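PDB 4ZXH: Abbfa_003403, which is a four-domain nonribosomal peptide synthetase, probably activating an amino acid, loading it on its phosphopantetheine arm, condensing it with an acyl partner and releasing the product. Local coordinates for residues A[39-51]-A[137-151]. Sequence-based numbering, arbitrary orientation.
Sequences YNMVVAFDVKVNQ and NHYVIAFVIHHALMD. With PX4 (1,2-dimyristoyl-sn-glycero-3-phosphocholine), chain C; PNS (4'-phosphopantetheine), chain B.
M41 lays its sulfur over one face of the H147 imidazole, SD 4.2 Å from the ring centroid and displaced from the ring centre. The neighbouring strands 40-49 and 138-146 run antiparallel, in register from N40 opposite H146 to K48 opposite H138. Paired backbone bonds recur at V43 with F143, F45 with I141 and V47 with Y139.

At the far end, the K48 chain crosses the face of the H138 ring, CE 4.1 Å from its centroid. CG of H138 sits anti to the backbone N (chi1 -177°), which carries NE2 to the D46 carboxylate, nearly coplanar with the ring. NE2 makes weak bonds to both carboxylate oxygens, 2.8 Å to D46 OD1 and 3.2 Å to D46 OD2, and K48 NZ adds a salt bridge to OD1.

V43, V47, Y139, I141 and F143 face the bound phospholipid; its C34 sits centrally over the F143 ring, while O8 covers the Y139 ring near its rim. Beyond the strand, Y39 OH comes within 3.1 Å of the amide nitrogen (atom N41) of the phosphopantetheine, and H146 and H147 begin the HHxxxD motif of condensation domains, closed by D151, whose OD1 bonds S154 OG and forms a salt bridge with R285, while OD2 takes the N-H of F297. Helix 104-115 packs on V42, A142 and V144, helix 21-32 on Y39 and H146, and strands 127-135 and 387-391 flank the pair within the sheet.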
# COMPACT_ATOMS: atom_id res chain seq x y z
N TYR A 39 -20.99 5.33 6.71
CA TYR A 39 -22.24 4.59 6.85
C TYR A 39 -23.31 5.32 7.69
O TYR A 39 -24.23 4.71 8.22
CB TYR A 39 -21.95 3.20 7.44
CG TYR A 39 -21.19 2.34 6.48
CD1 TYR A 39 -21.84 1.69 5.44
CD2 TYR A 39 -19.81 2.21 6.58
CE1 TYR A 39 -21.13 0.91 4.52
CE2 TYR A 39 -19.09 1.44 5.67
CZ TYR A 39 -19.77 0.80 4.64
OH TYR A 39 -19.07 0.02 3.74
N ASN A 40 -23.16 6.64 7.81
CA ASN A 40 -24.17 7.51 8.40
C ASN A 40 -25.27 7.86 7.41
O ASN A 40 -25.15 8.86 6.70
CB ASN A 40 -23.53 8.82 8.87
CG ASN A 40 -22.62 8.65 10.05
OD1 ASN A 40 -22.16 7.56 10.35
ND2 ASN A 40 -22.36 9.75 10.74
N MET A 41 -26.33 7.06 7.34
CA MET A 41 -27.46 7.41 6.49
C MET A 41 -28.13 8.71 6.99
O MET A 41 -28.32 8.93 8.21
CB MET A 41 -28.49 6.30 6.44
CG MET A 41 -27.92 4.90 6.44
SD MET A 41 -29.17 3.65 6.18
CE MET A 41 -29.70 4.12 4.55
N VAL A 42 -28.48 9.57 6.05
CA VAL A 42 -29.04 10.87 6.38
C VAL A 42 -30.18 11.22 5.46
O VAL A 42 -29.99 11.29 4.24
CB VAL A 42 -27.99 12.02 6.26
CG1 VAL A 42 -28.65 13.37 6.55
CG2 VAL A 42 -26.81 11.78 7.17
N VAL A 43 -31.35 11.45 6.04
CA VAL A 43 -32.45 12.07 5.33
C VAL A 43 -32.73 13.41 6.01
O VAL A 43 -32.79 13.48 7.25
CB VAL A 43 -33.70 11.15 5.31
CG1 VAL A 43 -34.07 10.70 6.71
CG2 VAL A 43 -34.87 11.86 4.70
N ALA A 44 -32.87 14.48 5.22
CA ALA A 44 -33.04 15.84 5.78
C ALA A 44 -34.17 16.64 5.12
O ALA A 44 -34.50 16.45 3.94
CB ALA A 44 -31.74 16.62 5.65
N PHE A 45 -34.75 17.56 5.88
CA PHE A 45 -35.91 18.29 5.39
C PHE A 45 -35.91 19.73 5.80
O PHE A 45 -35.43 20.10 6.87
CB PHE A 45 -37.22 17.64 5.86
CG PHE A 45 -37.42 16.23 5.37
CD1 PHE A 45 -37.73 15.97 4.04
CD2 PHE A 45 -37.30 15.16 6.24
CE1 PHE A 45 -37.92 14.68 3.58
CE2 PHE A 45 -37.49 13.85 5.79
CZ PHE A 45 -37.81 13.62 4.45
N ASP A 46 -36.42 20.56 4.90
CA ASP A 46 -36.80 21.91 5.23
C ASP A 46 -38.15 21.76 5.93
O ASP A 46 -39.03 21.08 5.40
CB ASP A 46 -36.88 22.76 3.96
CG ASP A 46 -37.00 24.24 4.25
OD1 ASP A 46 -37.78 24.60 5.15
OD2 ASP A 46 -36.28 25.03 3.60
N VAL A 47 -38.30 22.32 7.12
CA VAL A 47 -39.57 22.19 7.84
C VAL A 47 -40.14 23.54 8.24
O VAL A 47 -39.54 24.24 9.05
CB VAL A 47 -39.44 21.32 9.10
CG1 VAL A 47 -40.82 21.14 9.75
CG2 VAL A 47 -38.86 19.97 8.76
N LYS A 48 -41.29 23.90 7.66
CA LYS A 48 -41.98 25.14 8.03
C LYS A 48 -43.21 24.77 8.84
O LYS A 48 -43.97 23.87 8.45
CB LYS A 48 -42.37 25.95 6.79
CG LYS A 48 -41.21 26.63 6.10
CD LYS A 48 -41.65 27.35 4.84
CE LYS A 48 -40.47 27.96 4.08
NZ LYS A 48 -39.42 26.95 3.71
N VAL A 49 -43.41 25.43 9.97
CA VAL A 49 -44.46 25.01 10.90
C VAL A 49 -45.50 26.09 11.13
O VAL A 49 -45.30 27.26 10.81
CB VAL A 49 -43.87 24.59 12.28
CG1 VAL A 49 -42.85 23.44 12.12
CG2 VAL A 49 -43.22 25.76 12.98
N ASN A 50 -46.65 25.64 11.64
CA ASN A 50 -47.71 26.51 12.14
C ASN A 50 -47.75 26.37 13.66
O ASN A 50 -47.20 25.41 14.20
CB ASN A 50 -49.06 26.14 11.51
CG ASN A 50 -49.12 26.43 10.01
OD1 ASN A 50 -48.53 27.39 9.53
ND2 ASN A 50 -49.88 25.60 9.28
N GLN A 51 -48.40 27.30 14.37
CA GLN A 51 -48.38 27.24 15.83
C GLN A 51 -49.15 26.05 16.40
O GLN A 51 -48.95 25.68 17.57
CB GLN A 51 -48.93 28.54 16.43
CG GLN A 51 -48.19 29.00 17.71
CD GLN A 51 -46.69 29.28 17.48
OE1 GLN A 51 -45.82 28.79 18.21
NE2 GLN A 51 -46.39 30.09 16.46
N ASN A 137 -40.36 30.03 12.81
CA ASN A 137 -41.12 28.84 12.49
C ASN A 137 -40.55 28.08 11.30
O ASN A 137 -41.22 27.27 10.68
CB ASN A 137 -42.58 29.21 12.24
CG ASN A 137 -43.29 29.64 13.50
OD1 ASN A 137 -42.92 29.22 14.60
ND2 ASN A 137 -44.30 30.49 13.35
N HIS A 138 -39.28 28.32 11.03
CA HIS A 138 -38.62 27.73 9.87
C HIS A 138 -37.35 26.96 10.28
O HIS A 138 -36.43 27.55 10.86
CB HIS A 138 -38.30 28.82 8.87
CG HIS A 138 -37.69 28.33 7.61
ND1 HIS A 138 -37.19 29.18 6.65
CD2 HIS A 138 -37.50 27.07 7.14
CE1 HIS A 138 -36.70 28.46 5.64
NE2 HIS A 138 -36.88 27.19 5.92
N TYR A 139 -37.31 25.66 10.00
CA TYR A 139 -36.26 24.78 10.52
C TYR A 139 -35.67 23.89 9.44
O TYR A 139 -36.32 23.62 8.43
CB TYR A 139 -36.81 23.90 11.65
CG TYR A 139 -37.37 24.67 12.82
CD1 TYR A 139 -36.54 25.14 13.82
CD2 TYR A 139 -38.73 24.93 12.92
CE1 TYR A 139 -37.04 25.85 14.88
CE2 TYR A 139 -39.25 25.65 13.99
CZ TYR A 139 -38.39 26.11 14.97
OH TYR A 139 -38.86 26.83 16.06
N VAL A 140 -34.43 23.45 9.65
CA VAL A 140 -33.90 22.30 8.92
C VAL A 140 -33.69 21.17 9.91
O VAL A 140 -33.18 21.37 11.01
CB VAL A 140 -32.58 22.64 8.20
CG1 VAL A 140 -32.00 21.40 7.54
CG2 VAL A 140 -32.82 23.73 7.16
N ILE A 141 -34.12 19.97 9.54
CA ILE A 141 -34.11 18.83 10.44
C ILE A 141 -33.42 17.70 9.72
O ILE A 141 -33.87 17.31 8.64
CB ILE A 141 -35.52 18.39 10.84
CG1 ILE A 141 -36.33 19.58 11.32
CG2 ILE A 141 -35.47 17.37 11.96
CD1 ILE A 141 -35.84 20.18 12.62
N ALA A 142 -32.35 17.17 10.29
CA ALA A 142 -31.62 16.08 9.65
C ALA A 142 -31.59 14.86 10.56
O ALA A 142 -31.14 14.94 11.71
CB ALA A 142 -30.21 16.50 9.26
N PHE A 143 -32.07 13.75 10.03
CA PHE A 143 -32.08 12.49 10.74
C PHE A 143 -30.89 11.67 10.29
O PHE A 143 -30.71 11.45 9.09
CB PHE A 143 -33.37 11.72 10.46
CG PHE A 143 -34.61 12.46 10.84
CD1 PHE A 143 -35.22 12.23 12.07
CD2 PHE A 143 -35.18 13.39 9.98
CE1 PHE A 143 -36.36 12.91 12.43
CE2 PHE A 143 -36.32 14.07 10.35
CZ PHE A 143 -36.90 13.83 11.58
N VAL A 144 -30.07 11.23 11.25
CA VAL A 144 -28.88 10.41 10.97
C VAL A 144 -29.02 9.03 11.59
O VAL A 144 -29.17 8.92 12.81
CB VAL A 144 -27.61 11.04 11.53
CG1 VAL A 144 -26.41 10.40 10.91
CG2 VAL A 144 -27.59 12.51 11.27
N ILE A 145 -28.96 7.99 10.78
CA ILE A 145 -29.04 6.63 11.30
C ILE A 145 -27.87 5.82 10.79
O ILE A 145 -27.63 5.76 9.58
CB ILE A 145 -30.35 5.90 10.90
CG1 ILE A 145 -31.57 6.62 11.41
CG2 ILE A 145 -30.38 4.55 11.51
CD1 ILE A 145 -32.25 7.50 10.39
N HIS A 146 -27.14 5.16 11.68
CA HIS A 146 -26.03 4.34 11.23
C HIS A 146 -26.54 3.09 10.52
O HIS A 146 -27.48 2.43 10.98
CB HIS A 146 -25.14 3.97 12.40
CG HIS A 146 -23.82 3.43 11.98
ND1 HIS A 146 -23.65 2.14 11.53
CD2 HIS A 146 -22.59 4.01 11.93
CE1 HIS A 146 -22.38 1.94 11.23
NE2 HIS A 146 -21.72 3.06 11.46
N HIS A 147 -25.90 2.77 9.40
CA HIS A 147 -26.34 1.68 8.52
C HIS A 147 -26.22 0.29 9.20
O HIS A 147 -26.90 -0.66 8.82
CB HIS A 147 -25.54 1.74 7.22
CG HIS A 147 -26.18 1.04 6.05
ND1 HIS A 147 -26.89 -0.14 6.18
CD2 HIS A 147 -26.17 1.34 4.73
CE1 HIS A 147 -27.31 -0.53 4.98
NE2 HIS A 147 -26.88 0.35 4.09
N ALA A 148 -25.36 0.17 10.21
CA ALA A 148 -25.33 -1.06 11.01
C ALA A 148 -26.67 -1.32 11.70
O ALA A 148 -26.99 -2.48 12.01
CB ALA A 148 -24.21 -1.01 12.06
N LEU A 149 -27.46 -0.27 11.92
CA LEU A 149 -28.73 -0.43 12.62
C LEU A 149 -29.85 -0.77 11.65
O LEU A 149 -30.64 -1.67 11.90
CB LEU A 149 -29.09 0.83 13.41
CG LEU A 149 -30.30 0.68 14.34
CD1 LEU A 149 -30.01 -0.27 15.54
CD2 LEU A 149 -30.85 2.03 14.82
N MET A 150 -29.95 -0.04 10.54
CA MET A 150 -31.01 -0.34 9.58
C MET A 150 -30.63 0.15 8.19
O MET A 150 -29.72 0.95 8.03
CB MET A 150 -32.37 0.24 10.02
CG MET A 150 -32.47 1.77 10.24
SD MET A 150 -34.15 2.37 10.74
CE MET A 150 -34.18 1.90 12.45
N ASP A 151 -31.32 -0.37 7.19
CA ASP A 151 -31.07 0.03 5.82
C ASP A 151 -32.05 1.13 5.37
O ASP A 151 -32.89 1.58 6.14
CB ASP A 151 -31.15 -1.19 4.90
CG ASP A 151 -32.43 -1.95 5.08
OD1 ASP A 151 -33.41 -1.33 5.55
OD2 ASP A 151 -32.47 -3.16 4.75
O1 PX4 C . -37.97 24.66 21.49
O2 PX4 C . -38.28 26.45 19.62
P1 PX4 C . -38.78 25.22 20.34
O3 PX4 C . -40.31 25.47 20.78
C1 PX4 C . -40.72 25.82 22.11
C2 PX4 C . -42.20 26.22 22.06
N1 PX4 C . -42.80 26.39 23.40
C3 PX4 C . -41.85 27.00 24.34
C4 PX4 C . -43.99 27.25 23.29
C5 PX4 C . -43.23 25.08 23.92
O4 PX4 C . -39.01 24.05 19.25
C6 PX4 C . -38.68 24.16 17.86
C7 PX4 C . -38.34 22.76 17.34
C8 PX4 C . -37.73 22.03 18.53
O5 PX4 C . -37.36 20.70 18.17
C9 PX4 C . -37.45 19.60 19.12
O6 PX4 C . -37.99 19.77 20.20
C10 PX4 C . -36.87 18.26 18.76
C11 PX4 C . -37.98 17.28 18.39
C12 PX4 C . -37.73 16.75 16.98
C13 PX4 C . -38.13 15.29 16.91
C14 PX4 C . -39.16 15.07 15.80
C15 PX4 C . -39.83 13.73 16.02
C16 PX4 C . -39.64 12.85 14.80
C17 PX4 C . -40.07 11.43 15.10
C18 PX4 C . -38.89 10.62 15.64
C19 PX4 C . -38.33 9.66 14.60
C20 PX4 C . -36.90 9.28 14.96
C21 PX4 C . -36.36 8.23 13.99
C22 PX4 C . -34.85 8.31 13.82
O7 PX4 C . -39.52 22.08 16.89
C23 PX4 C . -39.35 21.44 15.57
O8 PX4 C . -38.52 21.93 14.82
C24 PX4 C . -40.16 20.21 15.17
C25 PX4 C . -39.90 19.67 13.75
C26 PX4 C . -40.61 18.32 13.49
C27 PX4 C . -40.28 17.72 12.11
C28 PX4 C . -41.01 16.41 11.80
C29 PX4 C . -40.67 15.81 10.42
C30 PX4 C . -41.45 14.53 10.10
C31 PX4 C . -40.74 13.50 9.20
C32 PX4 C . -39.71 12.68 10.00
C33 PX4 C . -39.29 11.33 9.41
C34 PX4 C . -37.96 10.84 10.00
C35 PX4 C . -37.78 9.33 10.09
C36 PX4 C . -36.57 8.85 9.30
O23 PNS B . -11.63 -8.83 6.39
P24 PNS B . -12.74 -9.54 7.13
O25 PNS B . -12.75 -11.04 7.15
O27 PNS B . -14.10 -9.04 6.42
C28 PNS B . -14.39 -7.65 6.31
C29 PNS B . -15.75 -7.48 5.66
C30 PNS B . -16.73 -8.24 6.56
C31 PNS B . -15.72 -8.09 4.26
C32 PNS B . -16.09 -5.99 5.55
O33 PNS B . -14.92 -5.33 5.04
C34 PNS B . -17.30 -5.77 4.66
O35 PNS B . -18.40 -6.23 4.94
N36 PNS B . -17.15 -5.05 3.56
C37 PNS B . -18.25 -4.79 2.64
C38 PNS B . -18.43 -3.28 2.57
C39 PNS B . -19.88 -2.96 2.35
O40 PNS B . -20.75 -3.62 2.89
N41 PNS B . -20.09 -1.93 1.54
C42 PNS B . -21.35 -1.36 1.13
C43 PNS B . -20.92 -0.47 -0.01
S44 PNS B . -21.21 -1.37 -1.54